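Local coordinates for pullulanase (Klebsiella oxytoca, PDB 2YOC), which hydrolyses the alpha-1,6-glucosidic linkages of pullulan and related alpha-glucans, and is a substrate of a type 2 secretion system, at residues F296-P301 and Y345-T350; A303-V308 and G330-Q335. All blocks are in the same frame, centred on the assembly; numbering follows the deposited sequence.

Interaction 1 of 2, residues F296-P301 and Y345-T350. With SO4 (sulfate ion), chain Q.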
ATOM      1  N   PHE B 296      -4.921 -60.158  19.910  1.00 53.47           N
ATOM      2  CA  PHE B 296      -5.990 -59.350  19.371  1.00 51.87           C
ATOM      3  C   PHE B 296      -6.176 -58.244  20.368  1.00 56.02           C
ATOM      4  O   PHE B 296      -6.368 -58.532  21.555  1.00 57.67           O
ATOM      5  CB  PHE B 296      -7.293 -60.154  19.282  1.00 54.16           C
ATOM      6  CG  PHE B 296      -7.355 -61.147  18.152  1.00 55.11           C
ATOM      7  CD1 PHE B 296      -6.895 -62.449  18.323  1.00 57.88           C
ATOM      8  CD2 PHE B 296      -7.863 -60.779  16.905  1.00 54.85           C
ATOM      9  CE1 PHE B 296      -6.935 -63.366  17.270  1.00 58.39           C
ATOM     10  CE2 PHE B 296      -7.908 -61.701  15.854  1.00 56.70           C
ATOM     11  CZ  PHE B 296      -7.459 -62.988  16.051  1.00 55.98           C
ATOM     12  N   ARG B 297      -6.114 -56.990  19.915  1.00 50.09           N
ATOM     13  CA  ARG B 297      -6.367 -55.854  20.781  1.00 49.58           C
ATOM     14  C   ARG B 297      -7.165 -54.784  20.107  1.00 54.06           C
ATOM     15  O   ARG B 297      -6.781 -54.247  19.041  1.00 53.28           O
ATOM     16  CB  ARG B 297      -5.100 -55.258  21.404  1.00 50.81           C
ATOM     17  CG  ARG B 297      -5.394 -54.215  22.495  1.00 58.78           C
ATOM     18  CD  ARG B 297      -4.150 -53.683  23.153  1.00 65.82           C
ATOM     19  NE  ARG B 297      -3.610 -54.670  24.090  1.00 61.03           N
ATOM     20  CZ  ARG B 297      -2.542 -55.416  23.835  1.00 71.87           C
ATOM     21  NH1 ARG B 297      -1.887 -55.279  22.690  1.00 65.17           N
ATOM     22  NH2 ARG B 297      -2.119 -56.310  24.724  1.00 52.14           N
ATOM     23  N   VAL B 298      -8.263 -54.426  20.787  1.00 50.83           N
ATOM     24  CA  VAL B 298      -9.153 -53.344  20.370  1.00 49.91           C
ATOM     25  C   VAL B 298      -9.358 -52.333  21.519  1.00 55.02           C
ATOM     26  O   VAL B 298      -9.634 -52.740  22.655  1.00 56.53           O
ATOM     27  CB  VAL B 298     -10.486 -53.870  19.728  1.00 52.48           C
ATOM     28  CG1 VAL B 298     -11.281 -54.732  20.690  1.00 53.73           C
ATOM     29  CG2 VAL B 298     -11.339 -52.735  19.176  1.00 50.48           C
ATOM     30  N   TRP B 299      -9.212 -51.037  21.229  1.00 50.41           N
ATOM     31  CA  TRP B 299      -9.514 -50.000  22.212  1.00 51.62           C
ATOM     32  C   TRP B 299     -11.012 -49.744  22.083  1.00 56.84           C
ATOM     33  O   TRP B 299     -11.491 -49.442  20.978  1.00 56.93           O
ATOM     34  CB  TRP B 299      -8.762 -48.684  21.929  1.00 49.93           C
ATOM     35  CG  TRP B 299      -8.899 -47.655  23.015  1.00 51.23           C
ATOM     36  CD1 TRP B 299      -8.531 -47.788  24.323  1.00 54.75           C
ATOM     37  CD2 TRP B 299      -9.419 -46.327  22.876  1.00 50.96           C
ATOM     38  NE1 TRP B 299      -8.799 -46.626  25.012  1.00 54.18           N
ATOM     39  CE2 TRP B 299      -9.348 -45.712  24.149  1.00 54.74           C
ATOM     40  CE3 TRP B 299      -9.981 -45.600  21.802  1.00 52.67           C
ATOM     41  CZ2 TRP B 299      -9.791 -44.397  24.377  1.00 53.34           C
ATOM     42  CZ3 TRP B 299     -10.408 -44.290  22.021  1.00 53.50           C
ATOM     43  CH2 TRP B 299     -10.301 -43.699  23.293  1.00 53.89           C
ATOM     44  N   ALA B 300     -11.744 -49.905  23.198  1.00 52.85           N
ATOM     45  CA  ALA B 300     -13.192 -49.719  23.314  1.00 52.32           C
ATOM     46  C   ALA B 300     -13.479 -49.405  24.804  1.00 56.59           C
ATOM     47  O   ALA B 300     -13.960 -50.272  25.528  1.00 55.77           O
ATOM     48  CB  ALA B 300     -13.914 -50.977  22.852  1.00 53.67           C
ATOM     49  N   PRO B 301     -13.084 -48.196  25.306  1.00 54.66           N
ATOM     50  CA  PRO B 301     -13.242 -47.905  26.743  1.00 54.33           C
ATOM     51  C   PRO B 301     -14.671 -47.826  27.274  1.00 59.82           C
ATOM     52  O   PRO B 301     -14.873 -47.903  28.494  1.00 60.70           O
ATOM     53  CB  PRO B 301     -12.459 -46.605  26.921  1.00 54.68           C
ATOM     54  CG  PRO B 301     -12.554 -45.939  25.595  1.00 59.20           C
ATOM     55  CD  PRO B 301     -12.461 -47.046  24.601  1.00 55.74           C
ATOM     56  N   TYR B 345     -12.100 -62.749  11.076  1.00 60.35           N
ATOM     57  CA  TYR B 345     -12.615 -62.343  12.373  1.00 59.70           C
ATOM     58  C   TYR B 345     -13.309 -61.013  12.318  1.00 66.68           C
ATOM     59  O   TYR B 345     -13.092 -60.199  11.401  1.00 66.60           O
ATOM     60  CB  TYR B 345     -11.476 -62.302  13.436  1.00 57.84           C
ATOM     61  CG  TYR B 345     -10.527 -61.135  13.293  1.00 54.91           C
ATOM     62  CD1 TYR B 345      -9.542 -61.132  12.313  1.00 55.88           C
ATOM     63  CD2 TYR B 345     -10.594 -60.041  14.160  1.00 54.26           C
ATOM     64  CE1 TYR B 345      -8.661 -60.061  12.180  1.00 56.62           C
ATOM     65  CE2 TYR B 345      -9.734 -58.952  14.024  1.00 52.96           C
ATOM     66  CZ  TYR B 345      -8.775 -58.961  13.024  1.00 62.56           C
ATOM     67  OH  TYR B 345      -7.932 -57.883  12.861  1.00 62.19           O
ATOM     68  N   ARG B 346     -14.093 -60.773  13.366  1.00 63.47           N
ATOM     69  CA  ARG B 346     -14.781 -59.531  13.655  1.00 62.75           C
ATOM     70  C   ARG B 346     -14.895 -59.478  15.171  1.00 67.23           C
ATOM     71  O   ARG B 346     -14.822 -60.519  15.828  1.00 66.61           O
ATOM     72  CB  ARG B 346     -16.179 -59.533  13.026  1.00 64.85           C
ATOM     73  CG  ARG B 346     -16.178 -59.437  11.512  1.00 70.77           C
ATOM     74  CD  ARG B 346     -17.514 -59.024  10.987  1.00 89.06           C
ATOM     75  NE  ARG B 346     -18.538 -60.027  11.259  1.00 94.23           N
ATOM     76  CZ  ARG B 346     -19.374 -60.498  10.347  1.00 95.60           C
ATOM     77  NH1 ARG B 346     -19.303 -60.075   9.091  1.00 77.22           N
ATOM     78  NH2 ARG B 346     -20.300 -61.382  10.686  1.00 77.79           N
ATOM     79  N   TYR B 347     -15.064 -58.285  15.725  1.00 65.62           N
ATOM     80  CA  TYR B 347     -15.259 -58.097  17.159  1.00 66.76           C
ATOM     81  C   TYR B 347     -16.729 -57.964  17.382  1.00 70.58           C
ATOM     82  O   TYR B 347     -17.361 -57.146  16.720  1.00 68.18           O
ATOM     83  CB  TYR B 347     -14.560 -56.818  17.673  1.00 67.89           C
ATOM     84  CG  TYR B 347     -13.060 -56.862  17.535  1.00 70.68           C
ATOM     85  CD1 TYR B 347     -12.313 -57.850  18.164  1.00 73.70           C
ATOM     86  CD2 TYR B 347     -12.388 -55.944  16.731  1.00 70.40           C
ATOM     87  CE1 TYR B 347     -10.934 -57.921  18.009  1.00 74.07           C
ATOM     88  CE2 TYR B 347     -11.003 -56.000  16.574  1.00 70.60           C
ATOM     89  CZ  TYR B 347     -10.280 -56.980  17.233  1.00 80.24           C
ATOM     90  OH  TYR B 347      -8.919 -57.056  17.112  1.00 83.87           O
ATOM     91  N   ALA B 348     -17.288 -58.774  18.290  1.00 70.04           N
ATOM     92  CA  ALA B 348     -18.701 -58.693  18.639  1.00 71.33           C
ATOM     93  C   ALA B 348     -18.810 -57.715  19.812  1.00 77.47           C
ATOM     94  O   ALA B 348     -18.340 -58.006  20.928  1.00 78.45           O
ATOM     95  CB  ALA B 348     -19.227 -60.048  19.024  1.00 73.83           C
HETATM   96  N   MSE B 349     -19.350 -56.509  19.520  1.00 71.52           N
HETATM   97  CA  MSE B 349     -19.489 -55.426  20.477  1.00 68.85           C
HETATM   98  C   MSE B 349     -20.806 -55.474  21.241  1.00 74.81           C
HETATM   99  O   MSE B 349     -21.829 -55.944  20.733  1.00 76.02           O
HETATM  100  CB  MSE B 349     -19.462 -54.091  19.741  1.00 69.29           C
HETATM  101  CG  MSE B 349     -18.288 -53.908  18.798  1.00 74.79           C
HETATM  102 SE   MSE B 349     -16.584 -53.795  19.709  1.00 80.98          SE
HETATM  103  CE  MSE B 349     -16.997 -52.283  20.974  1.00 76.21           C
ATOM    104  N   THR B 350     -20.768 -54.928  22.460  1.00 70.58           N
ATOM    105  CA  THR B 350     -21.901 -54.656  23.334  1.00 70.58           C
ATOM    106  C   THR B 350     -21.552 -53.268  23.853  1.00 74.99           C
ATOM    107  O   THR B 350     -20.678 -53.136  24.721  1.00 75.49           O
ATOM    108  CB  THR B 350     -22.083 -55.688  24.407  1.00 68.62           C
ATOM    109  OG1 THR B 350     -22.336 -56.935  23.770  1.00 80.10           O
ATOM    110  CG2 THR B 350     -23.221 -55.341  25.308  1.00 59.94           C
TER
HETATM  111  S   SO4 Q2081       1.462 -57.132  23.518  1.00145.36           S
HETATM  112  O1  SO4 Q2081       0.525 -57.834  24.443  1.00151.05           O
HETATM  113  O2  SO4 Q2081       2.340 -56.219  24.302  1.00149.19           O
HETATM  114  O3  SO4 Q2081       0.717 -56.350  22.506  1.00149.33           O
HETATM  115  O4  SO4 Q2081       2.272 -58.110  22.792  1.00151.43           O

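Interaction 2 of 2, residues A303-V308 and G330-Q335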
ATOM      1  N   ALA B 303     -17.285 -49.897  25.822  1.00 54.13           N
ATOM      2  CA  ALA B 303     -17.917 -51.179  25.544  1.00 55.81           C
ATOM      3  C   ALA B 303     -18.170 -51.941  26.816  1.00 67.43           C
ATOM      4  O   ALA B 303     -17.324 -51.939  27.716  1.00 69.05           O
ATOM      5  CB  ALA B 303     -17.082 -52.013  24.595  1.00 55.86           C
ATOM      6  N   GLN B 304     -19.387 -52.491  26.928  1.00 66.21           N
ATOM      7  CA  GLN B 304     -19.840 -53.296  28.047  1.00 67.45           C
ATOM      8  C   GLN B 304     -19.263 -54.697  27.936  1.00 69.47           C
ATOM      9  O   GLN B 304     -18.932 -55.301  28.949  1.00 66.51           O
ATOM     10  CB  GLN B 304     -21.363 -53.304  28.092  1.00 69.93           C
ATOM     11  CG  GLN B 304     -21.893 -52.111  28.857  1.00 78.01           C
ATOM     12  CD  GLN B 304     -23.386 -52.019  28.821  1.00 96.18           C
ATOM     13  OE1 GLN B 304     -24.117 -53.029  28.898  1.00 89.94           O
ATOM     14  NE2 GLN B 304     -23.868 -50.786  28.772  1.00 85.34           N
ATOM     15  N   GLN B 305     -19.102 -55.176  26.688  1.00 68.31           N
ATOM     16  CA  GLN B 305     -18.508 -56.467  26.325  1.00 68.79           C
ATOM     17  C   GLN B 305     -17.900 -56.430  24.900  1.00 73.25           C
ATOM     18  O   GLN B 305     -18.416 -55.728  24.024  1.00 73.33           O
ATOM     19  CB  GLN B 305     -19.516 -57.619  26.464  1.00 70.38           C
ATOM     20  CG  GLN B 305     -18.869 -59.004  26.542  1.00 89.97           C
ATOM     21  CD  GLN B 305     -17.845 -59.151  27.652  1.00112.21           C
ATOM     22  OE1 GLN B 305     -18.099 -58.814  28.830  1.00105.65           O
ATOM     23  NE2 GLN B 305     -16.658 -59.650  27.288  1.00102.51           N
ATOM     24  N   VAL B 306     -16.781 -57.157  24.703  1.00 68.15           N
ATOM     25  CA  VAL B 306     -16.097 -57.362  23.428  1.00 65.75           C
ATOM     26  C   VAL B 306     -15.661 -58.826  23.378  1.00 68.49           C
ATOM     27  O   VAL B 306     -15.087 -59.310  24.352  1.00 66.42           O
ATOM     28  CB  VAL B 306     -14.882 -56.421  23.177  1.00 67.17           C
ATOM     29  CG1 VAL B 306     -14.404 -56.522  21.724  1.00 65.94           C
ATOM     30  CG2 VAL B 306     -15.190 -54.978  23.536  1.00 65.24           C
ATOM     31  N   ASP B 307     -15.927 -59.517  22.245  1.00 68.40           N
ATOM     32  CA  ASP B 307     -15.536 -60.921  21.984  1.00 70.68           C
ATOM     33  C   ASP B 307     -14.872 -61.011  20.597  1.00 75.85           C
ATOM     34  O   ASP B 307     -15.299 -60.304  19.678  1.00 77.22           O
ATOM     35  CB  ASP B 307     -16.765 -61.868  21.960  1.00 74.37           C
ATOM     36  CG  ASP B 307     -17.582 -62.055  23.234  1.00 94.17           C
ATOM     37  OD1 ASP B 307     -17.240 -61.432  24.265  1.00 96.77           O
ATOM     38  OD2 ASP B 307     -18.581 -62.816  23.195  1.00102.28           O
ATOM     39  N   VAL B 308     -13.864 -61.881  20.422  1.00 70.51           N
ATOM     40  CA  VAL B 308     -13.287 -62.093  19.096  1.00 68.87           C
ATOM     41  C   VAL B 308     -14.124 -63.224  18.527  1.00 73.11           C
ATOM     42  O   VAL B 308     -14.318 -64.237  19.201  1.00 74.49           O
ATOM     43  CB  VAL B 308     -11.785 -62.485  19.061  1.00 72.17           C
ATOM     44  CG1 VAL B 308     -11.208 -62.311  17.653  1.00 70.66           C
ATOM     45  CG2 VAL B 308     -10.963 -61.705  20.074  1.00 71.14           C
ATOM     46  N   GLY B 330      -8.828 -49.208  28.930  1.00 56.23           N
ATOM     47  CA  GLY B 330     -10.086 -49.452  28.252  1.00 57.26           C
ATOM     48  C   GLY B 330      -9.882 -50.253  26.964  1.00 64.57           C
ATOM     49  O   GLY B 330     -10.779 -50.325  26.113  1.00 66.33           O
ATOM     50  N   ALA B 331      -8.685 -50.863  26.803  1.00 59.97           N
ATOM     51  CA  ALA B 331      -8.372 -51.733  25.684  1.00 58.79           C
ATOM     52  C   ALA B 331      -8.771 -53.142  26.077  1.00 62.97           C
ATOM     53  O   ALA B 331      -8.707 -53.484  27.260  1.00 63.77           O
ATOM     54  CB  ALA B 331      -6.885 -51.670  25.370  1.00 58.88           C
ATOM     55  N   TRP B 332      -9.223 -53.951  25.095  1.00 61.08           N
ATOM     56  CA  TRP B 332      -9.641 -55.360  25.282  1.00 62.37           C
ATOM     57  C   TRP B 332      -8.702 -56.249  24.512  1.00 66.06           C
ATOM     58  O   TRP B 332      -8.354 -55.934  23.361  1.00 66.83           O
ATOM     59  CB  TRP B 332     -11.071 -55.593  24.766  1.00 62.13           C
ATOM     60  CG  TRP B 332     -12.121 -54.796  25.486  1.00 63.83           C
ATOM     61  CD1 TRP B 332     -12.343 -53.448  25.390  1.00 66.01           C
ATOM     62  CD2 TRP B 332     -13.125 -55.309  26.365  1.00 64.68           C
ATOM     63  NE1 TRP B 332     -13.428 -53.091  26.160  1.00 66.42           N
ATOM     64  CE2 TRP B 332     -13.923 -54.212  26.778  1.00 68.81           C
ATOM     65  CE3 TRP B 332     -13.448 -56.593  26.824  1.00 67.16           C
ATOM     66  CZ2 TRP B 332     -15.009 -54.358  27.645  1.00 68.47           C
ATOM     67  CZ3 TRP B 332     -14.536 -56.741  27.667  1.00 69.86           C
ATOM     68  CH2 TRP B 332     -15.297 -55.631  28.077  1.00 70.12           C
ATOM     69  N   SER B 333      -8.258 -57.335  25.123  1.00 61.29           N
ATOM     70  CA  SER B 333      -7.354 -58.216  24.390  1.00 60.41           C
ATOM     71  C   SER B 333      -7.692 -59.687  24.529  1.00 63.10           C
ATOM     72  O   SER B 333      -8.422 -60.081  25.443  1.00 60.80           O
ATOM     73  CB  SER B 333      -5.890 -57.946  24.742  1.00 62.29           C
ATOM     74  OG  SER B 333      -5.594 -58.345  26.068  1.00 72.96           O
ATOM     75  N   TRP B 334      -7.169 -60.484  23.585  1.00 59.39           N
ATOM     76  CA  TRP B 334      -7.318 -61.930  23.557  1.00 60.44           C
ATOM     77  C   TRP B 334      -6.182 -62.544  22.765  1.00 66.89           C
ATOM     78  O   TRP B 334      -5.892 -62.104  21.641  1.00 65.92           O
ATOM     79  CB  TRP B 334      -8.683 -62.393  23.032  1.00 59.18           C
ATOM     80  CG  TRP B 334      -8.845 -63.875  23.129  1.00 61.33           C
ATOM     81  CD1 TRP B 334      -9.089 -64.595  24.258  1.00 65.73           C
ATOM     82  CD2 TRP B 334      -8.615 -64.831  22.087  1.00 61.51           C
ATOM     83  NE1 TRP B 334      -9.087 -65.945  23.974  1.00 66.48           N
ATOM     84  CE2 TRP B 334      -8.780 -66.120  22.653  1.00 66.91           C
ATOM     85  CE3 TRP B 334      -8.328 -64.728  20.713  1.00 61.92           C
ATOM     86  CZ2 TRP B 334      -8.652 -67.300  21.900  1.00 66.66           C
ATOM     87  CZ3 TRP B 334      -8.196 -65.902  19.964  1.00 63.66           C
ATOM     88  CH2 TRP B 334      -8.353 -67.168  20.561  1.00 65.71           C
ATOM     89  N   GLN B 335      -5.512 -63.544  23.395  1.00 64.47           N
ATOM     90  CA  GLN B 335      -4.370 -64.250  22.835  1.00 64.10           C
ATOM     91  C   GLN B 335      -4.769 -65.658  22.399  1.00 67.11           C
ATOM     92  O   GLN B 335      -5.394 -66.406  23.162  1.00 65.47           O
ATOM     93  CB  GLN B 335      -3.182 -64.250  23.823  1.00 65.76           C
ATOM     94  CG  GLN B 335      -1.897 -64.902  23.280  1.00 90.08           C
ATOM     95  CD  GLN B 335      -0.805 -63.922  22.891  1.00115.23           C
ATOM     96  OE1 GLN B 335      -0.512 -62.945  23.599  1.00112.15           O
ATOM     97  NE2 GLN B 335      -0.125 -64.201  21.778  1.00103.29           N
TER
HETATM   98  O   HOH W   1     -14.948 -50.858  28.018  1.00 52.63           O

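Interaction 1 of 2, residues F296-P301 and Y345-T350
The ring of Phe296 turns its edge onto one face of Tyr345 in a T-shaped stack, with centroids 5.0 Å apart and planes at 74°. Phe296 CE2 stands over the middle of the tyrosine ring, 3.6 Å from Tyr345 CD2. The ring of Tyr347 is covered from two sides: the methyl CG1 of Val298 lies centrally over one face, 4.0 Å from the ring centroid, while Tyr345 CD2 approaches the rim of the opposite face. The phenol oxygen of Tyr347 reaches the edge of Phe296, with OH 3.9 Å from CD2. Val298 suits its place because a beta-branched residue favours the extended backbone of a strand and offers a compact apolar group to a flat ring; its CG1, between the backbone N and the carbonyl carbon (chi1 60°), is the methyl laid over the tyrosine. The tyrosines can be buried because each hydroxyl has a polar partner, both bonding to OD2 of Asp366. Further along, Met349, a selenomethionine, is bent at chi2 and chi3, bringing its CE within 3.8 Å of Ala300 CB, where a small methyl meets the flexible tip. Arg297 alternates with these inward residues and points away. Its long chain carries the guanidinium to a sulfate, probably from the crystallisation liquor: Arg297 NH1 donates to sulfate O3 over 2.8 Å and Arg297 NH2 to sulfate O1 over 3.1 Å, two near-straight bonds made at the edge of the group. NH1 also bonds to Ser284 O. No hydrogen bond joins the two strands; the axes of 296-299 and 345-350 approach to 9.8 Å, with their directions at 44°. Side-chain packing between facing strands is characteristic of the core of a beta-sandwich, here the immunoglobulin-like fold of a family 48 carbohydrate-binding module.

Interaction 2 of 2, residues A303-V308 and G330-Q335
A water links Ala303 to Trp332 across the contact, donating to Ala303 O at 2.6 Å and accepting from Trp332 NE1 at 3.3 Å. Each end has another partner: the indole N-H has Ala300 O as its main acceptor, the water being a second, longer one, and Ala303 O also receives Gln246 NE2. The N-H is thereby satisfied; Ala303 O also lies at the ring edge near Trp332 CZ2, and one face of the indole is packed by Val306. With chi1 at -169°, CG1 of Val306 is anti to the backbone N and CG2 is left as the methyl over the ring, almost on the normal of the five-membered ring, 3.4 Å from the centroid and 6° off, a CH-pi contact that a branched, compact side chain makes well. At the far end of the indole, Gln305 starts away from Trp332 but bends back at chi2, so that Gln305 NE2 comes 3.6 Å from Trp332 CZ3, its amide plane steeply inclined to the ring. The same NE2 makes a weak hydrogen bond to Val306 O. Farther along the strands, Val308 CG2 packs 3.8 Å from Trp334 CB, and the ring of Trp334 stacks on His321. Strands 305-311 and 331-336 both pair with strand 317-326 and meet through the tryptophan-valine CH-pi contact, beside a classic beta bulge in which Gln304 and Gln305 both lie opposite Thr350 of strand 344-353.

Interactions 1 and 2 have centres about 5 Å apart and belong to one core. Their strands are cross-paired by backbone bonds: Val298 O lies 2.8 Å from Trp332 N, joining 296-301 to 330-335, and Thr350 O lies 2.6 Å from Gln304 N, joining 345-350 to 303-308. Both contacts therefore cross the interior between the same two strand pairs, 293-299 with 331-336 and 344-353 with 305-311. Side chains mix accordingly, with Val306 touching both Val298 and Met349, and Val308 touching Phe296. The sulfate belongs to the outer side of 296-301, at Arg297, away from this shared apolar interior.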